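Local atomic coordinates of Ig domain protein, group 2 domain protein (Shewanella frigidimarina, PDB entry 6BG8), a protein that binds ice, inhibits growth of its crystals and helps its bacterium adhere to ice, this chain being the C-terminal ice-binding domain of the adhesin. Residues Y81-M84 and V85-I88; I88-S91 and R92-G96; S65-G68 and D69-T72; E147-P150 and D151-F154. One frame throughout, in Å; residues are numbered along the deposited sequence.

Contact 1 (Y81-M84 and V85-I88)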
loop_
_atom_site.group_PDB
_atom_site.type_symbol
_atom_site.label_atom_id
_atom_site.label_comp_id
_atom_site.label_asym_id
_atom_site.label_seq_id
_atom_site.Cartn_x
_atom_site.Cartn_y
_atom_site.Cartn_z
ATOM N N TYR A 81 -18.282 0.812 -14.733
ATOM C CA TYR A 81 -17.476 1.158 -15.897
ATOM C C TYR A 81 -17.961 0.454 -17.160
ATOM O O TYR A 81 -18.410 -0.696 -17.126
ATOM C CB TYR A 81 -16.007 0.836 -15.629
ATOM C CG TYR A 81 -15.473 1.734 -14.551
ATOM C CD1 TYR A 81 -15.052 3.029 -14.846
ATOM C CD2 TYR A 81 -15.431 1.317 -13.231
ATOM C CE1 TYR A 81 -14.587 3.866 -13.858
ATOM C CE2 TYR A 81 -14.976 2.151 -12.239
ATOM C CZ TYR A 81 -14.553 3.423 -12.555
ATOM O OH TYR A 81 -14.101 4.247 -11.552
ATOM N N ALA A 82 -17.854 1.162 -18.282
ATOM C CA ALA A 82 -18.301 0.656 -19.571
ATOM C C ALA A 82 -17.349 -0.366 -20.164
ATOM O O ALA A 82 -17.763 -1.167 -21.008
ATOM C CB ALA A 82 -18.473 1.820 -20.550
ATOM N N SER A 83 -16.089 -0.350 -19.745
ATOM C CA SER A 83 -15.067 -1.220 -20.304
ATOM C C SER A 83 -13.978 -1.389 -19.263
ATOM O O SER A 83 -13.863 -0.596 -18.321
ATOM C CB SER A 83 -14.476 -0.640 -21.587
ATOM O OG SER A 83 -13.795 0.571 -21.286
ATOM N N MET A 84 -13.181 -2.442 -19.437
ATOM C CA MET A 84 -12.049 -2.633 -18.543
ATOM C C MET A 84 -11.042 -1.501 -18.696
ATOM O O MET A 84 -10.442 -1.061 -17.712
ATOM C CB MET A 84 -11.399 -3.988 -18.804
ATOM C CG MET A 84 -10.414 -4.388 -17.733
ATOM S SD MET A 84 -11.225 -4.761 -16.163
ATOM C CE MET A 84 -11.885 -6.406 -16.476
ATOM N N VAL A 85 -10.846 -1.014 -19.925
ATOM C CA VAL A 85 -9.954 0.125 -20.147
ATOM C C VAL A 85 -10.403 1.331 -19.327
ATOM O O VAL A 85 -9.583 2.014 -18.699
ATOM C CB VAL A 85 -9.884 0.457 -21.650
ATOM C CG1 VAL A 85 -9.213 1.805 -21.872
ATOM C CG2 VAL A 85 -9.143 -0.638 -22.397
ATOM N N ALA A 86 -11.708 1.611 -19.308
ATOM C CA ALA A 86 -12.189 2.760 -18.543
ATOM C C ALA A 86 -11.964 2.560 -17.050
ATOM O O ALA A 86 -11.653 3.517 -16.329
ATOM C CB ALA A 86 -13.667 3.006 -18.830
ATOM N N PHE A 87 -12.120 1.326 -16.564
ATOM C CA PHE A 87 -11.873 1.052 -15.148
ATOM C C PHE A 87 -10.408 1.271 -14.803
ATOM O O PHE A 87 -10.087 1.876 -13.769
ATOM C CB PHE A 87 -12.299 -0.380 -14.818
ATOM C CG PHE A 87 -11.755 -0.904 -13.511
ATOM C CD1 PHE A 87 -12.184 -0.376 -12.302
ATOM C CD2 PHE A 87 -10.820 -1.934 -13.495
ATOM C CE1 PHE A 87 -11.688 -0.860 -11.100
ATOM C CE2 PHE A 87 -10.324 -2.429 -12.296
ATOM C CZ PHE A 87 -10.759 -1.883 -11.093
ATOM N N ILE A 88 -9.507 0.788 -15.663
ATOM C CA ILE A 88 -8.080 1.007 -15.456
ATOM C C ILE A 88 -7.753 2.496 -15.541
ATOM O O ILE A 88 -6.907 3.005 -14.794
ATOM C CB ILE A 88 -7.270 0.189 -16.480
ATOM C CG1 ILE A 88 -7.458 -1.333 -16.277
ATOM C CG2 ILE A 88 -5.795 0.622 -16.472
ATOM C CD1 ILE A 88 -6.854 -1.883 -14.999
#
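The N-terminal end of helix 84-103 is capped here, with S83 at the N-cap and Y81 folded back over the first turn. This helix runs beside the beta-solenoid of the ice-binding (DUF3494) domain. S83 OG accepts the backbone N-H of A86 at 3.1 Å, the classic side-chain cap. The serine OG sits between its own backbone N and carbonyl carbon (chi1 65°), which turns it toward that N-H. The first helical bonds follow. F87 N donates to S83 O, and I88 N donates to M84 O at 2.9 Å.

Y81 lays one ring face over the backbone of F87. F87 CA stands 3.8 Å from the centroid of the Y81 ring, close to the ring normal, a CH-pi contact. The F87 ring then turns its edge toward the Y81 face. The two planes are 62° apart and the stack is an offset edge-to-face one, with Y81 CE2 3.8 Å from F87 CD1. Y81 CD1 also touches A86 CB at 4.2 Å.

M84 runs alongside F87, pointing the same way. Its chain bends at chi2 and chi3, and SD comes to 3.9 Å from F87 CD2. This is a Met-aromatic contact with an oblique approach. One turn along the helix from M84, I88 CG1 lies 3.3 Å from M84 O.

The Y81 hydroxyl is hydrogen-bonded to the E10 carboxylate. F87 meets Y66 of strand 65-66 edge-to-face and also touches R13 and P78. M84 rests on D70, so the helix start is packed against the loop that follows strand 65-66.

Contact 2 (I88-S91 and R92-G96)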
loop_
_atom_site.group_PDB
_atom_site.type_symbol
_atom_site.label_atom_id
_atom_site.label_comp_id
_atom_site.label_asym_id
_atom_site.label_seq_id
_atom_site.Cartn_x
_atom_site.Cartn_y
_atom_site.Cartn_z
ATOM N N ILE A 88 -9.507 0.788 -15.663
ATOM C CA ILE A 88 -8.080 1.007 -15.456
ATOM C C ILE A 88 -7.753 2.496 -15.541
ATOM O O ILE A 88 -6.907 3.005 -14.794
ATOM C CB ILE A 88 -7.270 0.189 -16.480
ATOM C CG1 ILE A 88 -7.458 -1.333 -16.277
ATOM C CG2 ILE A 88 -5.795 0.622 -16.472
ATOM C CD1 ILE A 88 -6.854 -1.883 -14.999
ATOM N N ASN A 89 -8.413 3.219 -16.451
ATOM C CA ASN A 89 -8.138 4.644 -16.604
ATOM C C ASN A 89 -8.444 5.409 -15.325
ATOM O O ASN A 89 -7.647 6.246 -14.881
ATOM C CB ASN A 89 -8.955 5.215 -17.756
ATOM C CG ASN A 89 -8.389 4.839 -19.087
ATOM O OD1 ASN A 89 -7.252 4.365 -19.175
ATOM N ND2 ASN A 89 -9.172 5.039 -20.137
ATOM N N GLN A 90 -9.617 5.160 -14.737
ATOM C CA GLN A 90 -9.969 5.854 -13.507
ATOM C C GLN A 90 -9.057 5.436 -12.369
ATOM O O GLN A 90 -8.680 6.268 -11.537
ATOM C CB GLN A 90 -11.433 5.609 -13.140
ATOM C CG GLN A 90 -11.949 6.605 -12.111
ATOM C CD GLN A 90 -11.893 8.032 -12.638
ATOM O OE1 GLN A 90 -12.523 8.357 -13.648
ATOM N NE2 GLN A 90 -11.132 8.883 -11.967
ATOM N N SER A 91 -8.684 4.153 -12.318
ATOM C CA SER A 91 -7.772 3.707 -11.276
ATOM C C SER A 91 -6.417 4.386 -11.417
ATOM O O SER A 91 -5.835 4.838 -10.422
ATOM C CB SER A 91 -7.633 2.184 -11.320
ATOM O OG SER A 91 -8.866 1.571 -10.978
ATOM N N ARG A 92 -5.911 4.489 -12.650
ATOM C CA ARG A 92 -4.623 5.143 -12.866
ATOM C C ARG A 92 -4.677 6.603 -12.433
ATOM O O ARG A 92 -3.769 7.095 -11.752
ATOM C CB ARG A 92 -4.210 5.025 -14.342
ATOM C CG ARG A 92 -2.803 5.552 -14.632
ATOM C CD ARG A 92 -2.488 5.605 -16.126
ATOM N NE ARG A 92 -2.578 4.306 -16.801
ATOM C CZ ARG A 92 -3.587 3.945 -17.591
ATOM N NH1 ARG A 92 -4.605 4.768 -17.778
ATOM N NH2 ARG A 92 -3.600 2.743 -18.171
ATOM N N THR A 93 -5.745 7.312 -12.811
ATOM C CA THR A 93 -5.867 8.719 -12.443
ATOM C C THR A 93 -5.959 8.878 -10.928
ATOM O O THR A 93 -5.260 9.709 -10.332
ATOM C CB THR A 93 -7.092 9.322 -13.134
ATOM O OG1 THR A 93 -6.891 9.309 -14.552
ATOM C CG2 THR A 93 -7.344 10.761 -12.677
ATOM N N ASP A 94 -6.803 8.065 -10.283
ATOM C CA ASP A 94 -7.012 8.222 -8.845
ATOM C C ASP A 94 -5.765 7.857 -8.048
ATOM O O ASP A 94 -5.521 8.443 -6.985
ATOM C CB ASP A 94 -8.213 7.389 -8.393
ATOM C CG ASP A 94 -9.530 7.931 -8.928
ATOM O OD1 ASP A 94 -9.513 8.980 -9.616
ATOM O OD2 ASP A 94 -10.580 7.302 -8.682
ATOM N N LEU A 95 -4.960 6.907 -8.533
ATOM C CA LEU A 95 -3.685 6.641 -7.873
ATOM C C LEU A 95 -2.804 7.879 -7.909
ATOM O O LEU A 95 -2.218 8.272 -6.895
ATOM C CB LEU A 95 -2.970 5.459 -8.538
ATOM C CG LEU A 95 -1.579 5.107 -8.007
ATOM C CD1 LEU A 95 -1.594 4.900 -6.485
ATOM C CD2 LEU A 95 -1.068 3.840 -8.698
ATOM N N GLY A 96 -2.712 8.516 -9.079
ATOM C CA GLY A 96 -1.877 9.694 -9.199
ATOM C C GLY A 96 -2.332 10.814 -8.285
ATOM O O GLY A 96 -1.511 11.476 -7.650
HETATM O O HOH W 1 -5.631 7.338 -16.722
HETATM O O HOH W 2 -5.687 2.280 -20.075
#
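I88-S91 and R92-G96 are consecutive turns of helix 84-103, tied by regular i to i+4 bonds. R92 N donates to I88 O at 2.8 Å, and T93, D94 and L95 repeat the pattern onto N89, Q90 and S91.

N89 and R92 lie side by side and point the same way. R92 NH1 donates to N89 OD1 at 3.0 Å, almost in the guanidinium plane, while the amide and guanidinium planes are 52° apart. Two waters extend this link at the guanidinium edge. Water 1 joins R92 NH1 to N89 O, and water 2 joins R92 NH2 to N89 OD1. The R92 chain leaves extended and bends at chi3 (-59°), which brings the guanidinium back beside I88, with NH2 3.5 Å from I88 CG2.

Q90 NE2 donates to D94 OD1 at 2.9 Å. The acceptor lies in the Q90 amide plane, but the amide comes from above the carboxylate plane.

R92 also forms a salt bridge with D39 and a hydrogen bond from NH2 to L38 O, and D94 OD2 accepts from E10 N. Each charged group therefore has partners both on the helix and off it. This should restrict its rotation and pin the helix to the neighbouring loops.

Contact 3 (S65-G68 and D69-T72)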
loop_
_atom_site.group_PDB
_atom_site.type_symbol
_atom_site.label_atom_id
_atom_site.label_comp_id
_atom_site.label_asym_id
_atom_site.label_seq_id
_atom_site.Cartn_x
_atom_site.Cartn_y
_atom_site.Cartn_z
ATOM N N SER A 65 -8.263 -10.047 -9.516
ATOM C CA SER A 65 -7.171 -9.380 -10.210
ATOM C C SER A 65 -7.647 -8.804 -11.539
ATOM O O SER A 65 -8.589 -9.305 -12.159
ATOM C CB SER A 65 -6.008 -10.340 -10.454
ATOM O OG SER A 65 -6.407 -11.391 -11.320
ATOM N N TYR A 66 -6.980 -7.734 -11.971
ATOM C CA TYR A 66 -7.407 -6.940 -13.112
ATOM C C TYR A 66 -6.208 -6.517 -13.938
ATOM O O TYR A 66 -5.160 -6.166 -13.385
ATOM C CB TYR A 66 -8.158 -5.681 -12.656
ATOM C CG TYR A 66 -9.468 -5.981 -11.989
ATOM C CD1 TYR A 66 -10.589 -6.325 -12.738
ATOM C CD2 TYR A 66 -9.586 -5.932 -10.600
ATOM C CE1 TYR A 66 -11.794 -6.620 -12.121
ATOM C CE2 TYR A 66 -10.787 -6.215 -9.980
ATOM C CZ TYR A 66 -11.886 -6.550 -10.741
ATOM O OH TYR A 66 -13.083 -6.829 -10.123
ATOM N N ALA A 67 -6.375 -6.551 -15.261
ATOM C CA ALA A 67 -5.433 -5.951 -16.195
ATOM C C ALA A 67 -6.212 -5.452 -17.402
ATOM O O ALA A 67 -7.314 -5.919 -17.688
ATOM C CB ALA A 67 -4.339 -6.934 -16.625
ATOM N N GLY A 68 -5.635 -4.473 -18.100
ATOM C CA GLY A 68 -6.372 -3.798 -19.157
ATOM C C GLY A 68 -6.623 -4.639 -20.393
ATOM O O GLY A 68 -7.522 -4.310 -21.179
ATOM N N ASP A 69 -5.849 -5.701 -20.593
ATOM C CA ASP A 69 -6.113 -6.607 -21.705
ATOM C C ASP A 69 -7.200 -7.630 -21.387
ATOM O O ASP A 69 -7.564 -8.408 -22.274
ATOM C CB ASP A 69 -4.824 -7.333 -22.119
ATOM C CG ASP A 69 -4.341 -8.301 -21.059
ATOM O OD1 ASP A 69 -4.213 -7.867 -19.891
ATOM O OD2 ASP A 69 -4.100 -9.492 -21.381
ATOM N N ASP A 70 -7.726 -7.644 -20.160
ATOM C CA ASP A 70 -8.760 -8.610 -19.785
ATOM C C ASP A 70 -9.979 -8.452 -20.679
ATOM O O ASP A 70 -10.634 -7.402 -20.673
ATOM C CB ASP A 70 -9.164 -8.426 -18.317
ATOM C CG ASP A 70 -8.130 -8.967 -17.342
ATOM O OD1 ASP A 70 -7.195 -9.661 -17.775
ATOM O OD2 ASP A 70 -8.253 -8.688 -16.127
ATOM N N SER A 71 -10.287 -9.491 -21.454
ATOM C CA SER A 71 -11.422 -9.438 -22.361
ATOM C C SER A 71 -12.689 -9.925 -21.668
ATOM O O SER A 71 -12.641 -10.715 -20.718
ATOM C CB SER A 71 -11.155 -10.280 -23.612
ATOM O OG SER A 71 -10.988 -11.652 -23.288
ATOM N N THR A 72 -13.827 -9.440 -22.158
ATOM C CA THR A 72 -15.147 -9.920 -21.763
ATOM C C THR A 72 -15.820 -10.520 -22.990
ATOM O O THR A 72 -16.073 -9.791 -23.964
ATOM C CB THR A 72 -16.007 -8.792 -21.187
ATOM O OG1 THR A 72 -15.413 -8.285 -19.985
ATOM C CG2 THR A 72 -17.417 -9.292 -20.874
HETATM O O HOH W 3 -10.493 -9.278 -14.256
HETATM O O HOH W 4 -9.805 -5.172 -22.143
#
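This is a local turn contact, a type I beta turn from A67 to D70, where the chain leaves strand 65-66 of the beta-solenoid for the loop before helix 84-103. The turn is closed by D70 N, which donates to A67 O at 3.0 Å from well above the carbonyl plane.

The D70 side chain folds back to the start of the turn. Its CG is anti to the carbonyl carbon (chi1 -75°), and OD2 takes the backbone N-H of A67 at 3.0 Å. That N-H meets the carboxylate from above its plane, 64° out of it. A67 is thus bound to D70 through both its N-H and its carbonyl.

D69 sends OD1 back over the turn, 3.4 Å from A67 CB. The same oxygen accepts from R42 N, and D70 OD1 forms a salt bridge with R42 NE. R42 thus ties two side chains of the turn to the loop after strand 34-37. Its charge would be expected to help stabilise the buried D70 carboxylate.

Two waters add bridges within the turn. Water 4 bridges G68 O and D70 O across the bend. Water 3 donates to S65 O at 2.8 Å and to D70 OD2 at 3.0 Å.

Contact 4 (E147-P150 and D151-F154)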
loop_
_atom_site.group_PDB
_atom_site.type_symbol
_atom_site.label_atom_id
_atom_site.label_comp_id
_atom_site.label_asym_id
_atom_site.label_seq_id
_atom_site.Cartn_x
_atom_site.Cartn_y
_atom_site.Cartn_z
ATOM N N GLU A 147 -3.979 8.155 20.566
ATOM C CA GLU A 147 -4.395 9.001 21.692
ATOM C C GLU A 147 -5.883 8.861 22.002
ATOM O O GLU A 147 -6.515 9.791 22.507
ATOM C CB GLU A 147 -4.024 10.471 21.447
ATOM C CG GLU A 147 -2.516 10.684 21.414
ATOM C CD GLU A 147 -2.125 12.098 21.060
ATOM O OE1 GLU A 147 -1.669 12.832 21.963
ATOM O OE2 GLU A 147 -2.270 12.472 19.878
ATOM N N GLY A 148 -6.451 7.697 21.699
ATOM C CA GLY A 148 -7.821 7.394 22.042
ATOM C C GLY A 148 -8.832 7.689 20.963
ATOM O O GLY A 148 -10.023 7.427 21.166
ATOM N N ASP A 149 -8.401 8.248 19.835
ATOM C CA ASP A 149 -9.303 8.629 18.756
ATOM C C ASP A 149 -9.113 7.667 17.595
ATOM O O ASP A 149 -8.052 7.688 16.951
ATOM C CB ASP A 149 -9.019 10.065 18.313
ATOM C CG ASP A 149 -10.003 10.571 17.280
ATOM O OD1 ASP A 149 -10.852 9.793 16.806
ATOM O OD2 ASP A 149 -9.924 11.769 16.953
ATOM N N PRO A 150 -10.092 6.811 17.291
ATOM C CA PRO A 150 -9.921 5.867 16.174
ATOM C C PRO A 150 -9.783 6.543 14.823
ATOM O O PRO A 150 -9.391 5.871 13.863
ATOM C CB PRO A 150 -11.186 4.999 16.242
ATOM C CG PRO A 150 -11.710 5.188 17.632
ATOM C CD PRO A 150 -11.364 6.601 17.999
ATOM N N ASP A 151 -10.082 7.839 14.719
ATOM C CA ASP A 151 -9.961 8.576 13.468
ATOM C C ASP A 151 -8.579 9.178 13.258
ATOM O O ASP A 151 -8.363 9.842 12.237
ATOM C CB ASP A 151 -11.014 9.683 13.408
ATOM C CG ASP A 151 -12.426 9.145 13.354
ATOM O OD1 ASP A 151 -12.614 7.992 12.921
ATOM O OD2 ASP A 151 -13.350 9.883 13.741
ATOM N N SER A 152 -7.644 8.970 14.188
ATOM C CA SER A 152 -6.336 9.609 14.084
ATOM C C SER A 152 -5.614 9.183 12.813
ATOM O O SER A 152 -5.498 7.986 12.519
ATOM C CB SER A 152 -5.477 9.271 15.296
ATOM O OG SER A 152 -5.948 9.950 16.442
ATOM N N VAL A 153 -5.097 10.171 12.084
ATOM C CA VAL A 153 -4.450 9.966 10.790
ATOM C C VAL A 153 -2.950 10.170 10.955
ATOM O O VAL A 153 -2.511 11.131 11.600
ATOM C CB VAL A 153 -5.018 10.916 9.720
ATOM C CG1 VAL A 153 -4.113 10.928 8.481
ATOM C CG2 VAL A 153 -6.422 10.493 9.338
ATOM N N PHE A 154 -2.167 9.263 10.378
ATOM C CA PHE A 154 -0.710 9.324 10.386
ATOM C C PHE A 154 -0.232 9.330 8.941
ATOM O O PHE A 154 -0.573 8.427 8.178
ATOM C CB PHE A 154 -0.098 8.117 11.110
ATOM C CG PHE A 154 -0.552 7.944 12.530
ATOM C CD1 PHE A 154 -1.834 7.491 12.824
ATOM C CD2 PHE A 154 0.331 8.165 13.572
ATOM C CE1 PHE A 154 -2.238 7.305 14.149
ATOM C CE2 PHE A 154 -0.061 7.976 14.892
ATOM C CZ PHE A 154 -1.354 7.542 15.172
HETATM O O HOH W 5 -6.471 5.567 13.279
#
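D149 to S152 form a type I beta turn in the loop between strands 142-145 and 154-158 of the beta-solenoid. P150 and D151 occupy its two central positions.

Backbone bonding is simple. S152 N donates to D149 O at 3.1 Å, from above the carbonyl plane, and closes the turn.

Side-chain bonding adds a second tie. D149 OD1 accepts D151 N at 3.0 Å, so the aspartate that opens the turn also holds its middle, an Asx turn. The CG of D149 is anti to the backbone N (chi1 -175°), which swings the carboxylate over the bend. D151 N meets it from above the carboxylate plane. S152 OG lies 3.1 Å from D149 O, though G146 O competes for its proton.

Charge is less favourable. The carboxylate planes of D149 and D151 are 58° apart, and D149 OD1 is 4.0 Å from D151 OD2. The salt bridge from D149 OD2 to R126 probably offsets this repulsion.

Other bonds anchor the loop. P150 O accepts from Q178, and the N2 side-chain amide hydrogen-bonds D151 O through ND2 and V153 N through OD1. Within the turn, D149 OD1 lies 3.4 Å from D151 CB.

Along the chain the order is contact 3, contact 1, contact 2, contact 4. Contact 1 caps the start of helix 84-103 and contact 2 continues along it; they share I88, and their centres are 11 Å apart. Contact 3 lies just before them, on the exit from strand 65-66. Its centre is 9 Å from that of contact 1, and Y66, A67 and D70 touch M84 or F87. These three form one connected patch joining the helix start to its preceding strand and loop. Contact 4 is separate, a turn between two later solenoid strands, about 38 Å from contact 3 between centres and across the chain's centre from it. All four lie away from the ice-binding motif inferred by similarity.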